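Local coordinates for nucleoporin 53 (Pichia guilliermondii, PDB 3P3D), which is probably a structural constituent of the nuclear pore and, through the RNA recognition motif domain described here, may bind nucleic acid, with phospholipid binding possible for the whole protein, at residues A9-G14 against W64-Y69; D77-N82 against V93-K98. One frame throughout, in Å; residues are numbered along the deposited sequence.

Contact 1: residues A9-G14 against W64-Y69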
ATOM      1  N   ALA A   9       6.883   3.188   5.445  1.00 35.91           N
ATOM      2  CA  ALA A   9       5.845   2.289   4.953  1.00 35.19           C
ATOM      3  C   ALA A   9       4.491   2.864   5.282  1.00 34.70           C
ATOM      4  O   ALA A   9       4.344   3.667   6.201  1.00 33.86           O
ATOM      5  CB  ALA A   9       5.976   0.900   5.564  1.00 34.60           C
ATOM      6  N   ILE A  10       3.502   2.421   4.516  1.00 34.35           N
ATOM      7  CA  ILE A  10       2.134   2.828   4.724  1.00 34.04           C
ATOM      8  C   ILE A  10       1.319   1.569   4.738  1.00 34.59           C
ATOM      9  O   ILE A  10       1.753   0.533   4.188  1.00 34.99           O
ATOM     10  CB  ILE A  10       1.641   3.810   3.590  1.00 33.54           C
ATOM     11  CG1 ILE A  10       1.622   3.141   2.216  1.00 33.15           C
ATOM     12  CG2 ILE A  10       2.505   5.069   3.547  1.00 31.90           C
ATOM     13  CD1 ILE A  10       1.177   4.038   1.075  1.00 32.05           C
ATOM     14  N   LEU A  11       0.146   1.657   5.354  1.00 35.19           N
ATOM     15  CA  LEU A  11      -0.920   0.682   5.136  1.00 35.75           C
ATOM     16  C   LEU A  11      -2.017   1.218   4.196  1.00 36.21           C
ATOM     17  O   LEU A  11      -2.601   2.248   4.485  1.00 36.34           O
ATOM     18  CB  LEU A  11      -1.513   0.315   6.470  1.00 35.73           C
ATOM     19  CG  LEU A  11      -0.522  -0.424   7.383  1.00 35.60           C
ATOM     20  CD1 LEU A  11      -1.037  -0.453   8.801  1.00 35.47           C
ATOM     21  CD2 LEU A  11      -0.271  -1.824   6.866  1.00 35.04           C
ATOM     22  N   VAL A  12      -2.276   0.550   3.067  1.00 37.16           N
ATOM     23  CA  VAL A  12      -3.421   0.905   2.211  1.00 37.97           C
ATOM     24  C   VAL A  12      -4.530  -0.103   2.433  1.00 38.11           C
ATOM     25  O   VAL A  12      -4.277  -1.291   2.543  1.00 38.51           O
ATOM     26  CB  VAL A  12      -3.076   1.035   0.685  1.00 38.14           C
ATOM     27  CG1 VAL A  12      -1.893   1.958   0.460  1.00 37.34           C
ATOM     28  CG2 VAL A  12      -2.782  -0.293   0.076  1.00 40.83           C
ATOM     29  N   PHE A  13      -5.769   0.366   2.501  1.00 38.65           N
ATOM     30  CA  PHE A  13      -6.874  -0.509   2.897  1.00 38.53           C
ATOM     31  C   PHE A  13      -8.237  -0.081   2.370  1.00 39.88           C
ATOM     32  O   PHE A  13      -8.422   1.054   1.954  1.00 40.45           O
ATOM     33  CB  PHE A  13      -6.927  -0.603   4.440  1.00 37.92           C
ATOM     34  CG  PHE A  13      -7.237   0.714   5.145  1.00 33.62           C
ATOM     35  CD1 PHE A  13      -8.538   1.084   5.405  1.00 30.55           C
ATOM     36  CD2 PHE A  13      -6.227   1.559   5.559  1.00 31.50           C
ATOM     37  CE1 PHE A  13      -8.829   2.267   6.037  1.00 29.77           C
ATOM     38  CE2 PHE A  13      -6.521   2.769   6.218  1.00 31.31           C
ATOM     39  CZ  PHE A  13      -7.811   3.117   6.451  1.00 30.12           C
ATOM     40  N   GLY A  14      -9.187  -1.012   2.436  1.00 41.67           N
ATOM     41  CA  GLY A  14     -10.602  -0.760   2.159  1.00 42.39           C
ATOM     42  C   GLY A  14     -11.084  -1.192   0.778  1.00 43.26           C
ATOM     43  O   GLY A  14     -12.208  -0.895   0.393  1.00 42.82           O
ATOM     44  N   TRP A  64      -6.224  -5.109   2.751  1.00 47.12           N
ATOM     45  CA  TRP A  64      -5.155  -4.216   3.214  1.00 46.55           C
ATOM     46  C   TRP A  64      -3.774  -4.710   2.829  1.00 45.34           C
ATOM     47  O   TRP A  64      -3.548  -5.902   2.751  1.00 44.76           O
ATOM     48  CB  TRP A  64      -5.235  -3.966   4.736  1.00 46.58           C
ATOM     49  CG  TRP A  64      -4.814  -5.122   5.596  1.00 48.23           C
ATOM     50  CD1 TRP A  64      -5.620  -6.116   6.102  1.00 49.23           C
ATOM     51  CD2 TRP A  64      -3.490  -5.408   6.060  1.00 49.54           C
ATOM     52  NE1 TRP A  64      -4.874  -6.994   6.844  1.00 50.16           N
ATOM     53  CE2 TRP A  64      -3.565  -6.586   6.838  1.00 50.11           C
ATOM     54  CE3 TRP A  64      -2.247  -4.777   5.901  1.00 49.21           C
ATOM     55  CZ2 TRP A  64      -2.439  -7.155   7.449  1.00 51.01           C
ATOM     56  CZ3 TRP A  64      -1.132  -5.335   6.511  1.00 49.24           C
ATOM     57  CH2 TRP A  64      -1.234  -6.513   7.274  1.00 50.81           C
ATOM     58  N   THR A  65      -2.859  -3.783   2.566  1.00 43.92           N
ATOM     59  CA  THR A  65      -1.473  -4.147   2.322  1.00 43.20           C
ATOM     60  C   THR A  65      -0.569  -3.139   2.950  1.00 41.88           C
ATOM     61  O   THR A  65      -0.876  -1.961   3.002  1.00 42.00           O
ATOM     62  CB  THR A  65      -1.072  -4.144   0.823  1.00 43.55           C
ATOM     63  OG1 THR A  65      -2.101  -4.730   0.021  1.00 45.34           O
ATOM     64  CG2 THR A  65       0.224  -4.913   0.643  1.00 43.21           C
ATOM     65  N   LYS A  66       0.583  -3.600   3.381  1.00 40.55           N
ATOM     66  CA  LYS A  66       1.645  -2.698   3.723  1.00 39.87           C
ATOM     67  C   LYS A  66       2.391  -2.464   2.447  1.00 38.30           C
ATOM     68  O   LYS A  66       2.485  -3.367   1.612  1.00 37.62           O
ATOM     69  CB  LYS A  66       2.520  -3.324   4.787  1.00 40.31           C
ATOM     70  CG  LYS A  66       3.738  -2.548   5.220  1.00 41.80           C
ATOM     71  CD  LYS A  66       4.486  -3.431   6.241  1.00 45.95           C
ATOM     72  CE  LYS A  66       5.955  -3.151   6.324  1.00 49.80           C
ATOM     73  NZ  LYS A  66       6.133  -1.861   7.039  1.00 53.29           N
ATOM     74  N   ILE A  67       2.869  -1.231   2.275  1.00 37.14           N
ATOM     75  CA  ILE A  67       3.704  -0.851   1.130  1.00 35.73           C
ATOM     76  C   ILE A  67       4.865  -0.048   1.682  1.00 35.31           C
ATOM     77  O   ILE A  67       4.662   0.832   2.480  1.00 34.96           O
ATOM     78  CB  ILE A  67       2.933   0.064   0.146  1.00 35.82           C
ATOM     79  CG1 ILE A  67       1.673  -0.620  -0.388  1.00 34.57           C
ATOM     80  CG2 ILE A  67       3.829   0.530  -0.970  1.00 33.05           C
ATOM     81  CD1 ILE A  67       0.936   0.256  -1.411  1.00 35.30           C
ATOM     82  N   THR A  68       6.073  -0.328   1.232  1.00 35.47           N
ATOM     83  CA  THR A  68       7.241   0.308   1.782  1.00 35.41           C
ATOM     84  C   THR A  68       7.992   0.952   0.638  1.00 36.68           C
ATOM     85  O   THR A  68       8.313   0.284  -0.350  1.00 36.95           O
ATOM     86  CB  THR A  68       8.120  -0.735   2.526  1.00 35.44           C
ATOM     87  OG1 THR A  68       7.274  -1.499   3.393  1.00 34.67           O
ATOM     88  CG2 THR A  68       9.239  -0.063   3.382  1.00 33.28           C
ATOM     89  N   TYR A  69       8.266   2.252   0.784  1.00 37.34           N
ATOM     90  CA  TYR A  69       9.034   3.028  -0.174  1.00 38.22           C
ATOM     91  C   TYR A  69      10.543   3.180   0.224  1.00 39.66           C
ATOM     92  O   TYR A  69      10.924   2.721   1.281  1.00 39.80           O
ATOM     93  CB  TYR A  69       8.380   4.412  -0.289  1.00 37.94           C
ATOM     94  CG  TYR A  69       6.975   4.379  -0.842  1.00 37.08           C
ATOM     95  CD1 TYR A  69       6.746   4.242  -2.212  1.00 36.13           C
ATOM     96  CD2 TYR A  69       5.865   4.491   0.002  1.00 35.72           C
ATOM     97  CE1 TYR A  69       5.451   4.222  -2.725  1.00 34.80           C
ATOM     98  CE2 TYR A  69       4.577   4.490  -0.510  1.00 35.25           C
ATOM     99  CZ  TYR A  69       4.381   4.346  -1.872  1.00 35.02           C
ATOM    100  OH  TYR A  69       3.097   4.291  -2.364  1.00 37.52           O
TER
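Ile10 and Ile67 stand side by side on the face of the sheet that helix 20-27 covers, CG1 of Ile10 lying 3.9 Å from CB of Ile67. With chi1 at 64°, CG1 of Ile10 sits between its own N and carbonyl carbon, and the extended chain beyond carries CD1 to the edge of the Tyr69 ring, 3.8 Å from CE2. Ile67 in turn sets CG2 over one face of that ring, off toward the rim, while its CD1 reaches 3.8 Å across to CG1 of Val12. Cutting Ile10 back to an alanine removes CG1 and CD1 and is likely to open a gap between Ile67, the Tyr69 edge and Phe27. On this face too, Thr65 OG1 bonds to the Tyr15 hydroxyl and Tyr69 OH to the carbonyl of Phe27. On the other face Leu11 CD2 meets Trp64 obliquely, 3.6 Å from CZ3, and helix 98-104 packs over both side chains. Between these layers Ile10 and Ile67 exchange two N-H...O bonds, Ile10 N to Ile67 O at 2.8 Å, and Val12 and Thr65 exchange two more, Val12 N to Thr65 O at 2.9 Å. The partly exposed polar rim lies on Leu11's face: Lys66 makes a cation-pi contact with Tyr96, and Thr68 OG1 bonds to Glu35. Strands 9-13 and 64-68 are the adjacent central pair of the RNA recognition motif's antiparallel sheet.

Contact 2: residues D77-N82 against V93-K98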
ATOM      1  N   ASP A  77       3.761  11.548   0.432  1.00 36.12           N
ATOM      2  CA  ASP A  77       2.931  11.770  -0.749  1.00 36.06           C
ATOM      3  C   ASP A  77       1.803  10.728  -0.908  1.00 35.65           C
ATOM      4  O   ASP A  77       0.676  11.065  -1.278  1.00 34.50           O
ATOM      5  CB  ASP A  77       3.803  11.746  -2.003  1.00 36.31           C
ATOM      6  CG  ASP A  77       4.771  12.917  -2.081  1.00 37.97           C
ATOM      7  OD1 ASP A  77       4.661  13.863  -1.259  1.00 38.16           O
ATOM      8  OD2 ASP A  77       5.645  12.881  -2.981  1.00 39.22           O
ATOM      9  N   ALA A  78       2.127   9.464  -0.670  1.00 35.53           N
ATOM     10  CA  ALA A  78       1.129   8.400  -0.711  1.00 35.76           C
ATOM     11  C   ALA A  78       0.014   8.660   0.280  1.00 36.00           C
ATOM     12  O   ALA A  78      -1.131   8.472  -0.008  1.00 35.49           O
ATOM     13  CB  ALA A  78       1.781   7.070  -0.428  1.00 35.53           C
ATOM     14  N   LEU A  79       0.390   9.120   1.460  1.00 37.64           N
ATOM     15  CA  LEU A  79      -0.538   9.375   2.554  1.00 38.54           C
ATOM     16  C   LEU A  79      -1.617  10.367   2.182  1.00 38.54           C
ATOM     17  O   LEU A  79      -2.709  10.318   2.724  1.00 38.85           O
ATOM     18  CB  LEU A  79       0.235   9.944   3.725  1.00 38.87           C
ATOM     19  CG  LEU A  79      -0.144   9.470   5.114  1.00 41.29           C
ATOM     20  CD1 LEU A  79      -0.130   7.952   5.201  1.00 40.71           C
ATOM     21  CD2 LEU A  79       0.883  10.105   6.054  1.00 43.19           C
ATOM     22  N   LEU A  80      -1.291  11.276   1.271  1.00 38.38           N
ATOM     23  CA  LEU A  80      -2.239  12.251   0.775  1.00 38.41           C
ATOM     24  C   LEU A  80      -3.378  11.615   0.008  1.00 37.73           C
ATOM     25  O   LEU A  80      -4.368  12.256  -0.206  1.00 37.51           O
ATOM     26  CB  LEU A  80      -1.550  13.268  -0.149  1.00 38.98           C
ATOM     27  CG  LEU A  80      -0.395  14.127   0.371  1.00 39.26           C
ATOM     28  CD1 LEU A  80       0.152  15.010  -0.757  1.00 38.47           C
ATOM     29  CD2 LEU A  80      -0.861  14.972   1.537  1.00 39.91           C
ATOM     30  N   GLU A  81      -3.232  10.367  -0.428  1.00 38.06           N
ATOM     31  CA  GLU A  81      -4.336   9.619  -1.061  1.00 37.66           C
ATOM     32  C   GLU A  81      -5.391   9.070  -0.110  1.00 36.81           C
ATOM     33  O   GLU A  81      -6.301   8.389  -0.535  1.00 36.04           O
ATOM     34  CB  GLU A  81      -3.790   8.465  -1.882  1.00 38.25           C
ATOM     35  CG  GLU A  81      -3.098   8.946  -3.156  1.00 41.71           C
ATOM     36  CD  GLU A  81      -3.986   9.868  -3.970  1.00 45.77           C
ATOM     37  OE1 GLU A  81      -5.008   9.385  -4.495  1.00 48.22           O
ATOM     38  OE2 GLU A  81      -3.681  11.077  -4.041  1.00 49.27           O
ATOM     39  N   ASN A  82      -5.264   9.362   1.173  1.00 36.49           N
ATOM     40  CA  ASN A  82      -6.244   8.943   2.142  1.00 36.85           C
ATOM     41  C   ASN A  82      -7.618   9.563   1.859  1.00 37.56           C
ATOM     42  O   ASN A  82      -7.782  10.785   1.896  1.00 37.01           O
ATOM     43  CB  ASN A  82      -5.782   9.327   3.554  1.00 35.94           C
ATOM     44  CG  ASN A  82      -6.722   8.827   4.609  1.00 35.70           C
ATOM     45  OD1 ASN A  82      -7.107   7.652   4.596  1.00 33.93           O
ATOM     46  ND2 ASN A  82      -7.122   9.720   5.529  1.00 35.47           N
ATOM     47  N   VAL A  93      -5.330   5.325   3.577  1.00 37.88           N
ATOM     48  CA  VAL A  93      -3.881   5.286   3.656  1.00 37.07           C
ATOM     49  C   VAL A  93      -3.493   5.870   4.982  1.00 37.60           C
ATOM     50  O   VAL A  93      -3.922   6.973   5.323  1.00 37.56           O
ATOM     51  CB  VAL A  93      -3.174   6.062   2.518  1.00 36.83           C
ATOM     52  CG1 VAL A  93      -1.660   5.794   2.534  1.00 34.47           C
ATOM     53  CG2 VAL A  93      -3.731   5.679   1.172  1.00 35.46           C
ATOM     54  N   ILE A  94      -2.702   5.111   5.745  1.00 38.28           N
ATOM     55  CA  ILE A  94      -2.162   5.591   7.028  1.00 38.78           C
ATOM     56  C   ILE A  94      -0.723   5.155   7.139  1.00 39.20           C
ATOM     57  O   ILE A  94      -0.332   4.196   6.473  1.00 39.16           O
ATOM     58  CB  ILE A  94      -2.951   5.053   8.276  1.00 38.43           C
ATOM     59  CG1 ILE A  94      -3.065   3.525   8.277  1.00 38.36           C
ATOM     60  CG2 ILE A  94      -4.333   5.643   8.344  1.00 38.86           C
ATOM     61  CD1 ILE A  94      -3.485   2.962   9.636  1.00 38.34           C
ATOM     62  N   PRO A  95       0.066   5.840   7.990  1.00 40.26           N
ATOM     63  CA  PRO A  95       1.401   5.359   8.265  1.00 40.94           C
ATOM     64  C   PRO A  95       1.346   3.948   8.852  1.00 41.87           C
ATOM     65  O   PRO A  95       0.490   3.663   9.698  1.00 41.98           O
ATOM     66  CB  PRO A  95       1.902   6.340   9.315  1.00 41.06           C
ATOM     67  CG  PRO A  95       0.987   7.511   9.232  1.00 40.82           C
ATOM     68  CD  PRO A  95      -0.300   6.923   8.918  1.00 40.50           C
ATOM     69  N   TYR A  96       2.234   3.077   8.395  1.00 42.88           N
ATOM     70  CA  TYR A  96       2.397   1.768   9.004  1.00 44.86           C
ATOM     71  C   TYR A  96       2.813   1.866  10.480  1.00 45.32           C
ATOM     72  O   TYR A  96       3.610   2.731  10.845  1.00 45.66           O
ATOM     73  CB  TYR A  96       3.465   0.984   8.242  1.00 45.50           C
ATOM     74  CG  TYR A  96       4.073  -0.163   9.028  1.00 48.08           C
ATOM     75  CD1 TYR A  96       3.435  -1.390   9.096  1.00 48.93           C
ATOM     76  CD2 TYR A  96       5.302  -0.012   9.701  1.00 51.34           C
ATOM     77  CE1 TYR A  96       3.978  -2.440   9.802  1.00 51.36           C
ATOM     78  CE2 TYR A  96       5.859  -1.070  10.424  1.00 51.43           C
ATOM     79  CZ  TYR A  96       5.189  -2.284  10.459  1.00 52.13           C
ATOM     80  OH  TYR A  96       5.706  -3.358  11.149  1.00 54.68           O
ATOM     81  N   THR A  97       2.252   0.998  11.313  1.00 46.13           N
ATOM     82  CA  THR A  97       2.756   0.760  12.679  1.00 46.87           C
ATOM     83  C   THR A  97       2.684  -0.731  12.957  1.00 47.66           C
ATOM     84  O   THR A  97       1.756  -1.398  12.481  1.00 47.67           O
ATOM     85  CB  THR A  97       1.929   1.462  13.783  1.00 46.79           C
ATOM     86  OG1 THR A  97       0.616   0.872  13.856  1.00 47.77           O
ATOM     87  CG2 THR A  97       1.831   2.960  13.562  1.00 45.69           C
ATOM     88  N   LYS A  98       3.650  -1.241  13.733  1.00 49.04           N
ATOM     89  CA  LYS A  98       3.702  -2.661  14.124  1.00 49.83           C
ATOM     90  C   LYS A  98       2.428  -3.054  14.815  1.00 50.40           C
ATOM     91  O   LYS A  98       1.877  -4.097  14.531  1.00 50.65           O
ATOM     92  CB  LYS A  98       4.882  -2.952  15.072  1.00 50.28           C
TER
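Val93 drives both branches against the end of helix 72-79 and the turn after it. Val93 CG1 lies 3.7 Å from the carbonyl O of Ala78 and 3.8 Å from CD1 of Leu79, whereas Val93 CG2 lies against the backbone of Glu81 and Asn82. Leu79 reaches further along the strand: its CD1 comes 3.5 Å from the backbone N of Pro95 and also touches CD of Pro95, the two side chains crossing at about a right angle. The polar link is one hydrogen bond, from Val93 N to Asn82 OD1, 3.1 Å long and nearly straight at the hydrogen (171°), although the donor stands 27° out of the amide's carbonyl plane. A chi1 of -176° turns the Asn82 amide away from its own N and out to the strand. Behind this shell, a type I turn from Leu79 to Asn82, closed by Asn82 N bonding to Leu79 O at 3.1 Å, sets Asn82 beside Val93. Glu81 OE1 is hydrogen-bonded to the hydroxyl of Tyr26, and Phe27 packs on Ala78, Glu81 and Val93 from helix 20-27. The chemistry is thus mostly apolar, with one side-chain amide accepting a strand N-H and so tying the turn to the sheet by a directional bond as well as by packing.

Overall arrangement
The two contacts follow one another along the chain, contact 1 closing at Tyr69 before contact 2 opens at Asp77, and their centres lie about 7 Å apart. Strand 9-13 joins them: it pairs with 64-68 on one side and with 89-95 on the other, where Leu11 N probably bonds to Ile94 O at 2.8 Å. Strand 64-68 is followed by helix 72-79, whose Ala78 packs on Ile10, and helix 20-27 touches both contacts through Phe27. On the other face of the sheet from helix 20-27, Lys66 and Tyr96 bring the contacts together again. Both lie within one RNA recognition motif domain, contact 1 inside its sheet and contact 2 fastening helix 72-79 to that sheet.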